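Local coordinates for 2-dehydro-3-deoxy-d-gluconate/2-dehydro-3-deoxy-phosphogluconate aldolase (Picrophilus torridus, PDB 4UXD), which is an archaeal aldolase of the dihydrodipicolinate synthetase family, built on an eight-stranded barrel and assembled from four chains, at residues L211-L216 with E246-I251. Residues are numbered along the deposited sequence; the frame is centred on the assembly and turned at random.
Sequences LLFTSL and EMALKI
One face of the F213 ring is covered by L249, whose CB sits 3.8 Å from the ring centroid and 16° off the ring normal, a CH-pi contact. The CB is displaced toward the rim, and its closest ring atom is CZ of F213, 3.6 Å away. The methyl CD1 of L249 extends over the CD2–CE2 side of the same ring, 3.6 Å from F213 CD2; the two side chains cross at about a right angle. A248 approaches obliquely, its CB 3.9 Å from CE1 of F213. The ring reaches helix 245-264 because CG of F213 is anti to the backbone N (chi1 -177°) and its CB already points that way; the nearest CA pair, F213 and L249, is 6.3 Å apart. In the eight-stranded beta/alpha barrel expected of this family, the contact joins the short helix 212-217, which follows strand 203-206, to the long helix 245-264 of the C-terminal helical region. Across it the packing is apolar and involves three residues, with 159 Å² buried in total. Within 211-216, L211 O accepts from both N and OG of S215; the hydroxyl, 2.8 Å from that oxygen, lies 53° out of the carbonyl plane. Farther along helix 245-264, E252 accepts a hydrogen bond from F213 N, while L249 also packs on E217 of a second subunit.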
loop_
_atom_site.group_PDB
_atom_site.type_symbol
_atom_site.label_atom_id
_atom_site.label_comp_id
_atom_site.label_asym_id
_atom_site.label_seq_id
_atom_site.Cartn_x
_atom_site.Cartn_y
_atom_site.Cartn_z
ATOM N N LEU A 211 -23.080 -1.131 -3.213
ATOM C CA LEU A 211 -23.137 -1.383 -1.786
ATOM C C LEU A 211 -24.396 -0.813 -1.121
ATOM O O LEU A 211 -24.604 -0.979 0.097
ATOM C CB LEU A 211 -21.899 -0.809 -1.107
ATOM C CG LEU A 211 -20.526 -1.305 -1.559
ATOM C CD1 LEU A 211 -19.506 -0.890 -0.510
ATOM C CD2 LEU A 211 -20.466 -2.799 -1.784
ATOM N N LEU A 212 -25.240 -0.165 -1.913
ATOM C CA LEU A 212 -26.426 0.509 -1.390
ATOM C C LEU A 212 -27.338 -0.427 -0.596
ATOM O O LEU A 212 -27.806 -0.075 0.485
ATOM C CB LEU A 212 -27.221 1.151 -2.535
ATOM C CG LEU A 212 -28.454 1.962 -2.123
ATOM C CD1 LEU A 212 -28.114 3.038 -1.071
ATOM C CD2 LEU A 212 -29.085 2.610 -3.348
ATOM N N PHE A 213 -27.590 -1.621 -1.122
ATOM C CA PHE A 213 -28.520 -2.520 -0.449
ATOM C C PHE A 213 -27.982 -2.937 0.924
ATOM O O PHE A 213 -28.681 -2.819 1.926
ATOM C CB PHE A 213 -28.813 -3.749 -1.305
ATOM C CG PHE A 213 -29.824 -4.667 -0.693
ATOM C CD1 PHE A 213 -31.178 -4.373 -0.761
ATOM C CD2 PHE A 213 -29.424 -5.818 -0.038
ATOM C CE1 PHE A 213 -32.115 -5.218 -0.188
ATOM C CE2 PHE A 213 -30.354 -6.661 0.530
ATOM C CZ PHE A 213 -31.702 -6.361 0.460
ATOM N N THR A 214 -26.735 -3.396 0.973
ATOM C CA THR A 214 -26.078 -3.675 2.248
ATOM C C THR A 214 -26.144 -2.455 3.183
ATOM O O THR A 214 -26.416 -2.593 4.376
ATOM C CB THR A 214 -24.595 -4.098 2.032
ATOM O OG1 THR A 214 -24.547 -5.321 1.288
ATOM C CG2 THR A 214 -23.847 -4.285 3.368
ATOM N N SER A 215 -25.918 -1.261 2.635
ATOM C CA SER A 215 -25.860 -0.055 3.453
ATOM C C SER A 215 -27.229 0.294 4.028
ATOM O O SER A 215 -27.337 0.721 5.182
ATOM C CB SER A 215 -25.321 1.125 2.645
ATOM O OG SER A 215 -24.039 0.852 2.124
ATOM N N LEU A 216 -28.277 0.121 3.233
ATOM C CA LEU A 216 -29.623 0.342 3.743
ATOM C C LEU A 216 -29.911 -0.682 4.850
ATOM O O LEU A 216 -30.456 -0.340 5.900
ATOM C CB LEU A 216 -30.680 0.248 2.627
ATOM C CG LEU A 216 -30.644 1.255 1.472
ATOM C CD1 LEU A 216 -31.924 1.160 0.625
ATOM C CD2 LEU A 216 -30.419 2.690 1.948
ATOM N N GLU A 246 -36.344 -8.308 -0.877
ATOM C CA GLU A 246 -35.699 -9.186 -1.849
ATOM C C GLU A 246 -35.683 -8.560 -3.253
ATOM O O GLU A 246 -34.751 -8.793 -4.024
ATOM C CB GLU A 246 -36.404 -10.547 -1.893
ATOM C CG GLU A 246 -37.825 -10.466 -2.460
ATOM C CD GLU A 246 -38.463 -11.822 -2.692
ATOM O OE1 GLU A 246 -37.729 -12.830 -2.771
ATOM O OE2 GLU A 246 -39.708 -11.879 -2.801
ATOM N N MET A 247 -36.715 -7.777 -3.583
ATOM C CA MET A 247 -36.821 -7.142 -4.907
ATOM C C MET A 247 -35.756 -6.071 -5.119
ATOM O O MET A 247 -35.121 -6.016 -6.173
ATOM C CB MET A 247 -38.208 -6.525 -5.096
ATOM C CG MET A 247 -38.338 -5.517 -6.245
ATOM S SD MET A 247 -37.876 -6.114 -7.898
ATOM C CE MET A 247 -38.706 -4.875 -8.913
ATOM N N ALA A 248 -35.581 -5.210 -4.123
ATOM C CA ALA A 248 -34.486 -4.252 -4.139
ATOM C C ALA A 248 -33.160 -4.973 -4.381
ATOM O O ALA A 248 -32.374 -4.564 -5.236
ATOM C CB ALA A 248 -34.437 -3.473 -2.832
ATOM N N LEU A 249 -32.928 -6.048 -3.636
ATOM C CA LEU A 249 -31.702 -6.826 -3.763
ATOM C C LEU A 249 -31.501 -7.364 -5.178
ATOM O O LEU A 249 -30.369 -7.447 -5.660
ATOM C CB LEU A 249 -31.702 -7.993 -2.769
ATOM C CG LEU A 249 -30.529 -8.970 -2.868
ATOM C CD1 LEU A 249 -29.192 -8.273 -2.714
ATOM C CD2 LEU A 249 -30.675 -10.072 -1.845
ATOM N N LYS A 250 -32.598 -7.736 -5.830
ATOM C CA LYS A 250 -32.534 -8.297 -7.172
ATOM C C LYS A 250 -32.084 -7.219 -8.154
ATOM O O LYS A 250 -31.246 -7.467 -9.028
ATOM C CB LYS A 250 -33.885 -8.877 -7.587
ATOM C CG LYS A 250 -33.871 -9.558 -8.947
ATOM C CD LYS A 250 -35.233 -10.115 -9.330
ATOM C CE LYS A 250 -36.313 -9.029 -9.408
ATOM N NZ LYS A 250 -35.999 -7.943 -10.389
ATOM N N ILE A 251 -32.653 -6.025 -7.992
ATOM C CA ILE A 251 -32.268 -4.858 -8.779
ATOM C C ILE A 251 -30.771 -4.602 -8.610
ATOM O O ILE A 251 -30.044 -4.393 -9.583
ATOM C CB ILE A 251 -33.085 -3.591 -8.365
ATOM C CG1 ILE A 251 -34.561 -3.758 -8.737
ATOM C CG2 ILE A 251 -32.539 -2.331 -9.041
ATOM C CD1 ILE A 251 -35.492 -2.707 -8.118
#